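Local coordinates for protein beta-Ala-His dipeptidase (Homo sapiens, PDB 3DLJ) that hydrolyses Xaa-His dipeptides, above all carnosine and anserine, as a secreted, homodimeric metallopeptidase of the M20 family that carries two zinc ions per subunit, at residues Phe27-Thr30 with Leu31-Trp34; Leu123-Pro126 with Tyr127-Thr130; Thr142-Lys145 with Gly146-Ala150; Ile429-Ala432 with Lys433-Glu437; Lys461-Arg464 with Trp465-Ile468. One frame throughout, in Å; residues are numbered along the deposited sequence.

Contact 1: residues Phe27-Thr30 with Leu31-Trp34; sequences FVQT and LKEW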
loop_
_atom_site.group_PDB
_atom_site.type_symbol
_atom_site.label_atom_id
_atom_site.label_comp_id
_atom_site.label_asym_id
_atom_site.label_seq_id
_atom_site.Cartn_x
_atom_site.Cartn_y
_atom_site.Cartn_z
ATOM N N PHE A 27 -12.007 -20.087 6.427
ATOM C CA PHE A 27 -11.678 -18.767 5.913
ATOM C C PHE A 27 -10.144 -18.689 5.751
ATOM O O PHE A 27 -9.670 -18.110 4.815
ATOM C CB PHE A 27 -12.190 -17.643 6.837
ATOM C CG PHE A 27 -13.719 -17.427 6.838
ATOM C CD1 PHE A 27 -14.544 -17.988 5.867
ATOM C CD2 PHE A 27 -14.308 -16.607 7.811
ATOM C CE1 PHE A 27 -15.912 -17.756 5.858
ATOM C CE2 PHE A 27 -15.665 -16.365 7.819
ATOM C CZ PHE A 27 -16.487 -16.941 6.847
ATOM N N VAL A 28 -9.407 -19.276 6.696
ATOM C CA VAL A 28 -7.945 -19.318 6.741
ATOM C C VAL A 28 -7.367 -20.265 5.689
ATOM O O VAL A 28 -6.270 -20.036 5.190
ATOM C CB VAL A 28 -7.430 -19.762 8.160
ATOM C CG1 VAL A 28 -5.938 -20.149 8.128
ATOM C CG2 VAL A 28 -7.670 -18.674 9.194
ATOM N N GLN A 29 -8.105 -21.320 5.344
ATOM C CA GLN A 29 -7.675 -22.214 4.285
ATOM C C GLN A 29 -7.890 -21.570 2.919
ATOM O O GLN A 29 -7.075 -21.759 2.029
ATOM C CB GLN A 29 -8.392 -23.581 4.378
ATOM C CG GLN A 29 -8.194 -24.474 3.174
ATOM C CD GLN A 29 -6.768 -25.015 3.050
ATOM O OE1 GLN A 29 -6.069 -25.216 4.046
ATOM N NE2 GLN A 29 -6.342 -25.255 1.819
ATOM N N THR A 30 -8.981 -20.822 2.739
ATOM C CA THR A 30 -9.141 -20.078 1.493
ATOM C C THR A 30 -7.986 -19.082 1.325
ATOM O O THR A 30 -7.412 -18.975 0.242
ATOM C CB THR A 30 -10.471 -19.347 1.402
ATOM O OG1 THR A 30 -11.531 -20.302 1.513
ATOM C CG2 THR A 30 -10.589 -18.624 0.062
ATOM N N LEU A 31 -7.612 -18.391 2.400
ATOM C CA LEU A 31 -6.490 -17.480 2.298
ATOM C C LEU A 31 -5.195 -18.209 1.908
ATOM O O LEU A 31 -4.445 -17.728 1.066
ATOM C CB LEU A 31 -6.338 -16.652 3.582
ATOM C CG LEU A 31 -5.184 -15.643 3.606
ATOM C CD1 LEU A 31 -5.277 -14.659 2.437
ATOM C CD2 LEU A 31 -5.131 -14.900 4.964
ATOM N N LYS A 32 -4.932 -19.357 2.533
ATOM C CA LYS A 32 -3.799 -20.219 2.189
ATOM C C LYS A 32 -3.783 -20.550 0.680
ATOM O O LYS A 32 -2.734 -20.461 0.029
ATOM C CB LYS A 32 -3.848 -21.511 3.026
ATOM C CG LYS A 32 -2.668 -22.471 2.802
ATOM C CD LYS A 32 -2.661 -23.576 3.872
ATOM C CE LYS A 32 -1.252 -24.175 4.067
ATOM N NZ LYS A 32 -0.997 -25.301 3.124
ATOM N N GLU A 33 -4.959 -20.886 0.139
ATOM C CA GLU A 33 -5.126 -21.177 -1.288
ATOM C C GLU A 33 -4.937 -19.952 -2.166
ATOM O O GLU A 33 -4.368 -20.062 -3.243
ATOM C CB GLU A 33 -6.487 -21.792 -1.572
ATOM C CG GLU A 33 -6.650 -23.202 -1.032
ATOM C CD GLU A 33 -8.103 -23.650 -0.975
ATOM O OE1 GLU A 33 -8.350 -24.727 -0.395
ATOM O OE2 GLU A 33 -9.003 -22.938 -1.494
ATOM N N TRP A 34 -5.415 -18.788 -1.736
ATOM C CA TRP A 34 -5.211 -17.576 -2.551
ATOM C C TRP A 34 -3.743 -17.107 -2.544
ATOM O O TRP A 34 -3.244 -16.679 -3.555
ATOM C CB TRP A 34 -6.175 -16.438 -2.161
ATOM C CG TRP A 34 -7.582 -16.603 -2.684
ATOM C CD1 TRP A 34 -8.235 -17.777 -2.934
ATOM C CD2 TRP A 34 -8.534 -15.552 -2.943
ATOM N NE1 TRP A 34 -9.516 -17.526 -3.359
ATOM C CE2 TRP A 34 -9.730 -16.171 -3.378
ATOM C CE3 TRP A 34 -8.488 -14.151 -2.853
ATOM C CZ2 TRP A 34 -10.870 -15.442 -3.741
ATOM C CZ3 TRP A 34 -9.626 -13.416 -3.215
ATOM C CH2 TRP A 34 -10.802 -14.071 -3.653
#

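Contact 2: residues Leu123-Pro126 with Tyr127-Thr130; sequences LTDP and YVLT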
loop_
_atom_site.group_PDB
_atom_site.type_symbol
_atom_site.label_atom_id
_atom_site.label_comp_id
_atom_site.label_asym_id
_atom_site.label_seq_id
_atom_site.Cartn_x
_atom_site.Cartn_y
_atom_site.Cartn_z
ATOM N N LEU A 123 11.738 -16.960 6.636
ATOM C CA LEU A 123 11.862 -18.139 7.494
ATOM C C LEU A 123 10.849 -19.207 7.111
ATOM O O LEU A 123 10.873 -20.320 7.634
ATOM C CB LEU A 123 11.666 -17.775 8.982
ATOM C CG LEU A 123 12.435 -16.585 9.578
ATOM C CD1 LEU A 123 12.184 -16.546 11.074
ATOM C CD2 LEU A 123 13.934 -16.641 9.294
ATOM N N THR A 124 9.941 -18.850 6.215
ATOM C CA THR A 124 8.939 -19.765 5.690
ATOM C C THR A 124 8.930 -19.620 4.181
ATOM O O THR A 124 9.510 -18.680 3.626
ATOM C CB THR A 124 7.519 -19.444 6.237
ATOM O OG1 THR A 124 7.137 -18.117 5.850
ATOM C CG2 THR A 124 7.454 -19.582 7.763
ATOM N N ASP A 125 8.286 -20.560 3.506
ATOM C CA ASP A 125 8.051 -20.432 2.076
ATOM C C ASP A 125 6.997 -19.316 1.874
ATOM O O ASP A 125 5.852 -19.460 2.321
ATOM C CB ASP A 125 7.590 -21.785 1.515
ATOM C CG ASP A 125 7.325 -21.744 0.027
ATOM O OD1 ASP A 125 7.086 -20.658 -0.510
ATOM O OD2 ASP A 125 7.325 -22.809 -0.621
ATOM N N PRO A 126 7.384 -18.195 1.216
ATOM C CA PRO A 126 6.503 -17.012 1.080
ATOM C C PRO A 126 5.098 -17.303 0.546
ATOM O O PRO A 126 4.164 -16.587 0.867
ATOM C CB PRO A 126 7.260 -16.110 0.086
ATOM C CG PRO A 126 8.356 -16.927 -0.465
ATOM C CD PRO A 126 8.678 -17.978 0.549
ATOM N N TYR A 127 4.972 -18.359 -0.254
ATOM C CA TYR A 127 3.722 -18.718 -0.911
ATOM C C TYR A 127 3.012 -19.915 -0.271
ATOM O O TYR A 127 2.043 -20.451 -0.825
ATOM C CB TYR A 127 3.946 -18.913 -2.414
ATOM C CG TYR A 127 4.302 -17.615 -3.112
ATOM C CD1 TYR A 127 5.611 -17.378 -3.602
ATOM C CD2 TYR A 127 3.357 -16.602 -3.243
ATOM C CE1 TYR A 127 5.943 -16.163 -4.225
ATOM C CE2 TYR A 127 3.679 -15.389 -3.868
ATOM C CZ TYR A 127 4.960 -15.170 -4.344
ATOM O OH TYR A 127 5.228 -13.969 -4.949
ATOM N N VAL A 128 3.498 -20.326 0.894
ATOM C CA VAL A 128 2.806 -21.350 1.696
ATOM C C VAL A 128 2.378 -20.665 2.998
ATOM O O VAL A 128 3.230 -20.437 3.860
ATOM C CB VAL A 128 3.715 -22.579 2.029
ATOM C CG1 VAL A 128 2.966 -23.570 2.934
ATOM C CG2 VAL A 128 4.206 -23.279 0.761
ATOM N N LEU A 129 1.088 -20.325 3.130
ATOM C CA LEU A 129 0.590 -19.678 4.370
ATOM C C LEU A 129 0.909 -20.596 5.555
ATOM O O LEU A 129 0.499 -21.745 5.575
ATOM C CB LEU A 129 -0.916 -19.354 4.307
ATOM C CG LEU A 129 -1.534 -18.414 5.368
ATOM C CD1 LEU A 129 -1.245 -16.927 5.064
ATOM C CD2 LEU A 129 -3.055 -18.641 5.533
ATOM N N THR A 130 1.683 -20.082 6.508
ATOM C CA THR A 130 2.135 -20.850 7.669
ATOM C C THR A 130 1.682 -20.103 8.932
ATOM O O THR A 130 1.989 -18.919 9.103
ATOM C CB THR A 130 3.707 -21.008 7.633
ATOM O OG1 THR A 130 4.125 -21.528 6.356
ATOM C CG2 THR A 130 4.221 -21.925 8.744
HETATM O O HOH W 1 6.935 -22.957 5.002
#

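Contact 3: residues Thr142-Lys145 with Gly146-Ala150; sequences TDNK and GPVLA. With ZN (zinc ion), chain D; ZN (zinc ion), chain C.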
loop_
_atom_site.group_PDB
_atom_site.type_symbol
_atom_site.label_atom_id
_atom_site.label_comp_id
_atom_site.label_asym_id
_atom_site.label_seq_id
_atom_site.Cartn_x
_atom_site.Cartn_y
_atom_site.Cartn_z
ATOM N N THR A 142 -1.464 -9.783 4.373
ATOM C CA THR A 142 -2.042 -8.474 4.719
ATOM C C THR A 142 -2.232 -7.585 3.449
ATOM O O THR A 142 -3.193 -6.829 3.357
ATOM C CB THR A 142 -1.192 -7.731 5.795
ATOM O OG1 THR A 142 -2.056 -6.973 6.654
ATOM C CG2 THR A 142 -0.187 -6.779 5.164
ATOM N N ASP A 143 -1.332 -7.709 2.482
ATOM C CA ASP A 143 -1.286 -6.822 1.291
ATOM C C ASP A 143 -1.394 -7.596 -0.061
ATOM O O ASP A 143 -0.373 -7.918 -0.663
ATOM C CB ASP A 143 0.030 -6.028 1.353
ATOM C CG ASP A 143 0.126 -4.916 0.312
ATOM O OD1 ASP A 143 -0.886 -4.569 -0.345
ATOM O OD2 ASP A 143 1.253 -4.373 0.163
ATOM N N ASN A 144 -2.596 -7.886 -0.568
ATOM C CA ASN A 144 -3.889 -7.477 -0.009
ATOM C C ASN A 144 -4.954 -8.597 0.001
ATOM O O ASN A 144 -6.143 -8.313 -0.050
ATOM C CB ASN A 144 -4.401 -6.281 -0.819
ATOM C CG ASN A 144 -5.517 -5.528 -0.132
ATOM O OD1 ASN A 144 -6.488 -5.120 -0.780
ATOM N ND2 ASN A 144 -5.390 -5.325 1.179
ATOM N N LYS A 145 -4.541 -9.866 0.078
ATOM C CA LYS A 145 -5.481 -11.006 -0.063
ATOM C C LYS A 145 -6.293 -11.228 1.217
ATOM O O LYS A 145 -7.499 -11.494 1.153
ATOM C CB LYS A 145 -4.734 -12.281 -0.498
ATOM C CG LYS A 145 -4.240 -12.217 -1.964
ATOM C CD LYS A 145 -3.140 -13.226 -2.298
ATOM C CE LYS A 145 -2.851 -13.208 -3.790
ATOM N NZ LYS A 145 -1.756 -14.157 -4.189
ATOM N N GLY A 146 -5.644 -11.079 2.372
ATOM C CA GLY A 146 -6.330 -11.140 3.678
ATOM C C GLY A 146 -7.549 -10.223 3.784
ATOM O O GLY A 146 -8.655 -10.695 4.038
ATOM N N PRO A 147 -7.350 -8.895 3.652
ATOM C CA PRO A 147 -8.492 -7.979 3.716
ATOM C C PRO A 147 -9.515 -8.094 2.565
ATOM O O PRO A 147 -10.700 -7.857 2.782
ATOM C CB PRO A 147 -7.825 -6.580 3.767
ATOM C CG PRO A 147 -6.455 -6.815 4.230
ATOM C CD PRO A 147 -6.077 -8.151 3.575
ATOM N N VAL A 148 -9.094 -8.465 1.368
ATOM C CA VAL A 148 -10.079 -8.741 0.315
ATOM C C VAL A 148 -10.967 -9.919 0.708
ATOM O O VAL A 148 -12.196 -9.870 0.542
ATOM C CB VAL A 148 -9.453 -8.967 -1.091
ATOM C CG1 VAL A 148 -10.518 -9.411 -2.101
ATOM C CG2 VAL A 148 -8.780 -7.708 -1.585
ATOM N N LEU A 149 -10.349 -10.972 1.240
ATOM C CA LEU A 149 -11.097 -12.183 1.631
ATOM C C LEU A 149 -11.945 -11.963 2.857
ATOM O O LEU A 149 -13.004 -12.546 2.957
ATOM C CB LEU A 149 -10.164 -13.382 1.822
ATOM C CG LEU A 149 -9.853 -14.131 0.516
ATOM C CD1 LEU A 149 -8.731 -15.167 0.714
ATOM C CD2 LEU A 149 -11.127 -14.801 -0.042
ATOM N N ALA A 150 -11.473 -11.139 3.789
ATOM C CA ALA A 150 -12.237 -10.789 4.974
ATOM C C ALA A 150 -13.566 -10.117 4.604
ATOM O O ALA A 150 -14.611 -10.436 5.195
ATOM C CB ALA A 150 -11.425 -9.910 5.900
HETATM ZN ZN ZN D . -1.921 -3.219 -1.307
HETATM ZN ZN ZN C . 1.534 -3.211 -1.639
#

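Contact 4: residues Ile429-Ala432 with Lys433-Glu437; sequences IPIA and KMFQE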
loop_
_atom_site.group_PDB
_atom_site.type_symbol
_atom_site.label_atom_id
_atom_site.label_comp_id
_atom_site.label_asym_id
_atom_site.label_seq_id
_atom_site.Cartn_x
_atom_site.Cartn_y
_atom_site.Cartn_z
ATOM N N ILE A 429 -1.647 6.032 -0.762
ATOM C CA ILE A 429 -2.653 5.147 -1.333
ATOM C C ILE A 429 -3.204 5.827 -2.575
ATOM O O ILE A 429 -4.218 6.522 -2.519
ATOM C CB ILE A 429 -3.686 4.735 -0.288
ATOM C CG1 ILE A 429 -2.963 3.919 0.784
ATOM C CG2 ILE A 429 -4.801 3.880 -0.924
ATOM C CD1 ILE A 429 -3.515 4.035 2.180
ATOM N N PRO A 430 -2.479 5.677 -3.703
ATOM C CA PRO A 430 -2.733 6.421 -4.920
ATOM C C PRO A 430 -4.168 6.251 -5.349
ATOM O O PRO A 430 -4.760 7.181 -5.895
ATOM C CB PRO A 430 -1.832 5.729 -5.946
ATOM C CG PRO A 430 -0.769 5.097 -5.170
ATOM C CD PRO A 430 -1.349 4.737 -3.854
ATOM N N ILE A 431 -4.708 5.051 -5.107
ATOM C CA ILE A 431 -6.080 4.695 -5.491
ATOM C C ILE A 431 -7.102 5.575 -4.789
ATOM O O ILE A 431 -8.118 5.933 -5.373
ATOM C CB ILE A 431 -6.341 3.178 -5.252
ATOM C CG1 ILE A 431 -5.620 2.334 -6.325
ATOM C CG2 ILE A 431 -7.825 2.862 -5.169
ATOM C CD1 ILE A 431 -6.212 2.436 -7.724
ATOM N N ALA A 432 -6.804 5.949 -3.550
ATOM C CA ALA A 432 -7.666 6.841 -2.774
ATOM C C ALA A 432 -7.822 8.189 -3.479
ATOM O O ALA A 432 -8.941 8.680 -3.660
ATOM C CB ALA A 432 -7.114 7.012 -1.369
ATOM N N LYS A 433 -6.688 8.759 -3.898
ATOM C CA LYS A 433 -6.616 9.999 -4.665
ATOM C C LYS A 433 -7.369 9.877 -6.000
ATOM O O LYS A 433 -8.197 10.723 -6.330
ATOM C CB LYS A 433 -5.134 10.356 -4.884
ATOM C CG LYS A 433 -4.836 11.796 -5.300
ATOM C CD LYS A 433 -5.314 12.783 -4.253
ATOM C CE LYS A 433 -4.504 14.039 -4.280
ATOM N NZ LYS A 433 -5.182 15.072 -3.434
ATOM N N MET A 434 -7.101 8.802 -6.745
ATOM C CA MET A 434 -7.786 8.526 -8.018
ATOM C C MET A 434 -9.321 8.483 -7.940
ATOM O O MET A 434 -9.999 9.104 -8.767
ATOM C CB MET A 434 -7.261 7.230 -8.625
ATOM C CG MET A 434 -7.916 6.849 -9.939
ATOM S SD MET A 434 -7.532 5.141 -10.340
ATOM C CE MET A 434 -5.722 5.179 -10.298
ATOM N N PHE A 435 -9.878 7.758 -6.969
ATOM C CA PHE A 435 -11.342 7.781 -6.770
ATOM C C PHE A 435 -11.860 9.181 -6.419
ATOM O O PHE A 435 -12.980 9.532 -6.785
ATOM C CB PHE A 435 -11.820 6.754 -5.726
ATOM C CG PHE A 435 -11.853 5.333 -6.230
ATOM C CD1 PHE A 435 -12.668 4.977 -7.299
ATOM C CD2 PHE A 435 -11.076 4.350 -5.625
ATOM C CE1 PHE A 435 -12.703 3.666 -7.766
ATOM C CE2 PHE A 435 -11.106 3.028 -6.081
ATOM C CZ PHE A 435 -11.917 2.687 -7.154
ATOM N N GLN A 436 -11.041 9.972 -5.721
ATOM C CA GLN A 436 -11.406 11.357 -5.374
ATOM C C GLN A 436 -11.397 12.308 -6.586
ATOM O O GLN A 436 -12.262 13.175 -6.699
ATOM C CB GLN A 436 -10.507 11.906 -4.259
ATOM C CG GLN A 436 -11.140 13.026 -3.443
ATOM C CD GLN A 436 -10.190 13.594 -2.396
ATOM O OE1 GLN A 436 -9.183 14.235 -2.730
ATOM N NE2 GLN A 436 -10.503 13.353 -1.118
ATOM N N GLU A 437 -10.421 12.132 -7.476
ATOM C CA GLU A 437 -10.270 12.981 -8.667
ATOM C C GLU A 437 -11.285 12.666 -9.774
ATOM O O GLU A 437 -11.871 13.577 -10.361
ATOM C CB GLU A 437 -8.841 12.895 -9.229
ATOM C CG GLU A 437 -7.726 13.345 -8.275
ATOM C CD GLU A 437 -7.823 14.815 -7.897
ATOM O OE1 GLU A 437 -8.544 15.151 -6.921
ATOM O OE2 GLU A 437 -7.176 15.639 -8.580
#

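Contact 5: residues Lys461-Arg464 with Trp465-Ile468; sequences KINR and WNYI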
loop_
_atom_site.group_PDB
_atom_site.type_symbol
_atom_site.label_atom_id
_atom_site.label_comp_id
_atom_site.label_asym_id
_atom_site.label_seq_id
_atom_site.Cartn_x
_atom_site.Cartn_y
_atom_site.Cartn_z
ATOM N N LYS A 461 2.892 -11.174 7.257
ATOM C CA LYS A 461 1.827 -11.969 7.880
ATOM C C LYS A 461 0.582 -11.094 7.997
ATOM O O LYS A 461 0.656 -9.865 7.868
ATOM C CB LYS A 461 2.239 -12.422 9.298
ATOM C CG LYS A 461 2.630 -11.222 10.161
ATOM C CD LYS A 461 2.353 -11.395 11.599
ATOM C CE LYS A 461 2.719 -10.153 12.408
ATOM N NZ LYS A 461 1.534 -9.290 12.652
ATOM N N ILE A 462 -0.551 -11.743 8.256
ATOM C CA ILE A 462 -1.668 -11.109 8.901
ATOM C C ILE A 462 -1.963 -11.952 10.138
ATOM O O ILE A 462 -1.843 -13.190 10.083
ATOM C CB ILE A 462 -2.913 -10.946 7.970
ATOM C CG1 ILE A 462 -3.925 -9.969 8.611
ATOM C CG2 ILE A 462 -3.545 -12.327 7.589
ATOM C CD1 ILE A 462 -5.087 -9.613 7.743
ATOM N N ASN A 463 -2.300 -11.305 11.261
ATOM C CA ASN A 463 -2.774 -12.052 12.432
ATOM C C ASN A 463 -4.134 -12.709 12.183
ATOM O O ASN A 463 -5.028 -12.084 11.615
ATOM C CB ASN A 463 -2.855 -11.160 13.687
ATOM C CG ASN A 463 -1.528 -10.511 14.028
ATOM O OD1 ASN A 463 -0.472 -10.983 13.621
ATOM N ND2 ASN A 463 -1.575 -9.426 14.783
ATOM N N ARG A 464 -4.292 -13.965 12.612
ATOM C CA ARG A 464 -5.597 -14.645 12.525
ATOM C C ARG A 464 -6.708 -13.799 13.169
ATOM O O ARG A 464 -7.811 -13.688 12.626
ATOM C CB ARG A 464 -5.547 -16.037 13.177
ATOM C CG ARG A 464 -6.897 -16.739 13.203
ATOM C CD ARG A 464 -6.917 -17.999 14.081
ATOM N NE ARG A 464 -6.397 -19.155 13.360
ATOM C CZ ARG A 464 -7.128 -20.028 12.670
ATOM N NH1 ARG A 464 -6.518 -21.029 12.063
ATOM N NH2 ARG A 464 -8.450 -19.909 12.576
ATOM N N TRP A 465 -6.405 -13.190 14.314
ATOM C CA TRP A 465 -7.383 -12.380 15.027
ATOM C C TRP A 465 -7.845 -11.184 14.200
ATOM O O TRP A 465 -9.054 -10.913 14.121
ATOM C CB TRP A 465 -6.804 -11.929 16.352
ATOM C CG TRP A 465 -7.737 -11.185 17.251
ATOM C CD1 TRP A 465 -8.670 -11.722 18.115
ATOM C CD2 TRP A 465 -7.783 -9.765 17.442
ATOM N NE1 TRP A 465 -9.305 -10.711 18.803
ATOM C CE2 TRP A 465 -8.782 -9.505 18.412
ATOM C CE3 TRP A 465 -7.093 -8.684 16.868
ATOM C CZ2 TRP A 465 -9.106 -8.202 18.829
ATOM C CZ3 TRP A 465 -7.411 -7.386 17.288
ATOM C CH2 TRP A 465 -8.405 -7.159 18.264
ATOM N N ASN A 466 -6.893 -10.491 13.571
ATOM C CA ASN A 466 -7.198 -9.375 12.671
ATOM C C ASN A 466 -8.016 -9.778 11.455
ATOM O O ASN A 466 -8.929 -9.053 11.051
ATOM C CB ASN A 466 -5.926 -8.713 12.195
ATOM C CG ASN A 466 -5.219 -7.978 13.288
ATOM O OD1 ASN A 466 -4.867 -8.550 14.312
ATOM N ND2 ASN A 466 -4.969 -6.698 13.064
ATOM N N TYR A 467 -7.678 -10.927 10.876
ATOM C CA TYR A 467 -8.360 -11.457 9.703
ATOM C C TYR A 467 -9.803 -11.884 10.007
ATOM O O TYR A 467 -10.708 -11.607 9.235
ATOM C CB TYR A 467 -7.544 -12.636 9.153
ATOM C CG TYR A 467 -8.123 -13.383 7.973
ATOM C CD1 TYR A 467 -8.438 -12.718 6.771
ATOM C CD2 TYR A 467 -8.307 -14.772 8.028
ATOM C CE1 TYR A 467 -8.946 -13.410 5.664
ATOM C CE2 TYR A 467 -8.798 -15.472 6.932
ATOM C CZ TYR A 467 -9.117 -14.781 5.736
ATOM O OH TYR A 467 -9.627 -15.471 4.626
ATOM N N ILE A 468 -9.996 -12.552 11.142
ATOM C CA ILE A 468 -11.298 -13.067 11.561
ATOM C C ILE A 468 -12.186 -12.009 12.199
ATOM O O ILE A 468 -13.351 -11.869 11.820
ATOM C CB ILE A 468 -11.137 -14.291 12.483
ATOM C CG1 ILE A 468 -10.420 -15.420 11.726
ATOM C CG2 ILE A 468 -12.499 -14.772 13.003
ATOM C CD1 ILE A 468 -11.103 -15.857 10.410
#

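Contact 1: residues Phe27-Thr30 with Leu31-Trp34
Helix 24-35, near the N terminus, brings Thr30 over the indole of Trp34 and Gln29 against Glu33, each pair one helical turn apart. CG2 of Thr30 lies over one face of the indole as a CH-pi contact, 4.1 Å from the centroid of the five-membered ring of Trp34. That methyl stands anti to its own backbone N because chi1 of Thr30 is -59°, a setting that also lets OG1 bond to the carbonyl O of Glu26. Trp34 N donates to Thr30 O at 2.8 Å, part of the i to i+4 bonding that also joins Glu33 N to Gln29 O. The amphipathic helix turns Phe27, Leu31 and Trp34 inward, against helices 141-160, 46-65 and 464-482, and leaves Gln29 and Glu33 exposed. Replacing Trp34 by an alanine is likely to open a gap toward helix 46-65 and leave the methyl of Thr30 without its aromatic face. On the outer side, NE2 of Gln29 gives a nearly straight bond (173°) to OE1 of Glu33 at 3.0 Å, on the anti side, tilted out of the carboxylate plane. Amide and carboxylate planes stand 69° apart, and CD of Lys32 passes 3.8 Å from OE1 of Gln29.

Contact 2: residues Leu123-Pro126 with Tyr127-Thr130
A type I beta turn from Asp125 to Val128 reverses the chain just ahead of strand 130-132, closed by Val128 N donating to Asp125 O at 2.9 Å. The carboxylate of Asp125 adds a second bond: OD1 accepts from Tyr127 N at 3.1 Å, the N-H meeting it from above the carboxylate plane. This makes an Asx turn, the side-chain oxygen accepting from the N-H two residues on. It is possible because CG of Asp125 stands anti to its backbone N (chi1 -180°), which swings the carboxylate forward over the turn. The other oxygen, OD2, lies 3.4 Å from the methyl CG2 of Val128, where the two side chains cross at about a right angle. Pro126 occupies the second position of the turn, and its CB lies over one face of the Tyr127 ring, with CG 4.2 Å from CD1 of Tyr127. Flanking the turn, Thr124 and Thr130 meet tip to tip, CG2 of Thr124 standing 4.0 Å from CB of Thr130. OG1 of Thr130 turns back to donate to Val128 O at 2.9 Å, from above the carbonyl plane. A water accepts from Asp125 N and reaches Thr130 OG1 through a weak bond. Thr124 packs on Tyr137 and Leu129 on Leu136, both of strand 135-137, while Thr130 pairs through its backbone with Tyr137 in the small antiparallel sheet.

Contact 3: residues Thr142-Lys145 with Gly146-Ala150
With CG anti to its backbone N (chi1 -164°), Asn144 lays its carboxamide against Pro147 and Val148, while the same first torsion in Asp143 (-171°) sends the carboxylate out to the two zinc ions. ND2 of Asn144 is 3.6 Å from CG of Pro147, and OD1 of Asn144 is 3.5 Å from CG2 of Val148. The same methyl sits closer still to the backbone carbonyl O of Asn144, to which Val148 N donates at 3.3 Å. ND2 also makes a weak bond to Thr142 O, but its stronger partner is the carbonyl of Ser205, beside the zinc ligand Asp206. Asp143, in the irregular N-terminal part of helix 141-160, is the bridging ligand of the dinuclear zinc centre of M20 peptidases: OD1 holds one zinc ion at 2.0 Å and OD2 the other at 2.2 Å. His110 and Asp206 complete the protein ligands of the first, Glu178 and His456 those of the second. The peptide bond between Asp143 and Asn144 is cis, so the chain turns sharply straight after the metal ligand, within a wider pi-type turn at 142-145. With an alanine in place of Asn144, the Ser205 carbonyl would probably lose this donor and the flank of Pro147 and Val148 its amide cover. Pro147 has no N-H to give to the preceding turn, and the helix is kinked there; its CD rests 3.2 Å from the carbonyl O of Thr142. From Val148 on the i to i+4 bonds are in place, next Leu149 N to Lys145 O at 2.9 Å. Extended Lys145 carries NZ to Ser39 OG and Trp34 O.

Contact 4: residues Ile429-Ala432 with Lys433-Glu437
Ile431 meets Met434 and Phe435 along one flank in the first turns of helix 430-438, a short helix that follows strand 421-425 and packs near the active site. Ile429 takes the N-cap position and Pro430 the first turn, where a residue without an N-H costs the helix no bond. The backbone bonds come first: Met434 N reaches Pro430 O at 3.0 Å, in the carbonyl plane, Phe435 N meets Ile431 O almost straight (173°), and Gln436 N to Ala432 O is more bent, at 146°. Ala432 N turns back to the carbonyl of the N-cap residue Ile429 at 2.8 Å.

The apolar contacts fan out from the two branches of Ile431. With chi1 at -74°, CG2 lies anti to the backbone N and runs alongside the ring of Phe435, while CG1 carries CD1 toward Met434, whose chain bends at chi3 to bring its terminal methyl in. CD1 of Ile431 is 3.8 Å from CE of Met434 and 4.0 Å from its SD. Further out, Ile431 also touches Ile204 of strand 201-204 and Leu184 of helix 184-191, and Phe435 packs on Ile202, so this flank faces the central sheet. The side chain of Ile431 lies about 5 Å from that of Glu177, the probable proton acceptor.

Polar ends lie on another flank, against strand 384-397: NZ of Lys433 bonds to the carbonyl of Pro395, and NE2 of Gln436 makes a weak bond to that of Ile397. In the apolar group, the shortest approach is CG2 of Ile431 to CE2 of Phe435, at 3.4 Å.

Contact 5: residues Lys461-Arg464 with Trp465-Ile468
Asn463 and Asn466 meet at a strand-to-helix junction, where edge strand 461-463 of the small antiparallel sheet runs directly into the C-terminal helix 464-482. Asn463 holds the N-cap position, yet its side chain makes no capping bond. With CG beside its backbone N (chi1 -57°), ND2 makes only a weak bond to OD1 of Asn466, 3.4 Å long and bent to 143°. The two side chains point the same way, with their amide planes 81° apart. The other end of the Asn463 amide is gripped more closely: OD1 accepts from NZ of Lys461 at 2.8 Å, from above the carbonyl plane, and that ammonium also forms salt bridges with Asp452 and Asp453. ND2 of Asn466 has its own partner in the carbonyl of Leu448, and OD1 of Asn466 lies at the edge of the Trp465 ring. The first turn is fastened by Tyr467 N to Asn463 O at 3.0 Å and Ile468 N to Arg464 O at 2.9 Å. CD1 of Ile462 rests 4.1 Å from CB of Tyr467, while CG of Arg464 lies alongside CG1 of Ile468 at 4.0 Å. The guanidinium of Arg464 reaches Glu131 and Asp25 in salt bridges. Tyr467 runs between helices 141-160 and 24-35, its OH bonded to the carbonyl of Phe27, and Ile462 packs on Leu136 of the adjoining strand 135-137.

How the contacts relate
All five contacts are local and follow one another in series, so none nests in or crosses another. Contact 1 lies within helix 24-35; contact 2 then closes a turn in the loop leading to strand 130-132, and Leu129 from it packs on helix 24-35. Contact 3 lies near the start of helix 141-160 at the zinc ions and touches contact 1, where Lys145 reaches Trp34. Contact 4 begins helix 430-438 on the far side of the zinc site, about 19 Å from contact 3 between centres and not touching it. Contact 5 starts the C-terminal helix, and Tyr467 joins it to contacts 1 and 3, tying three helices together.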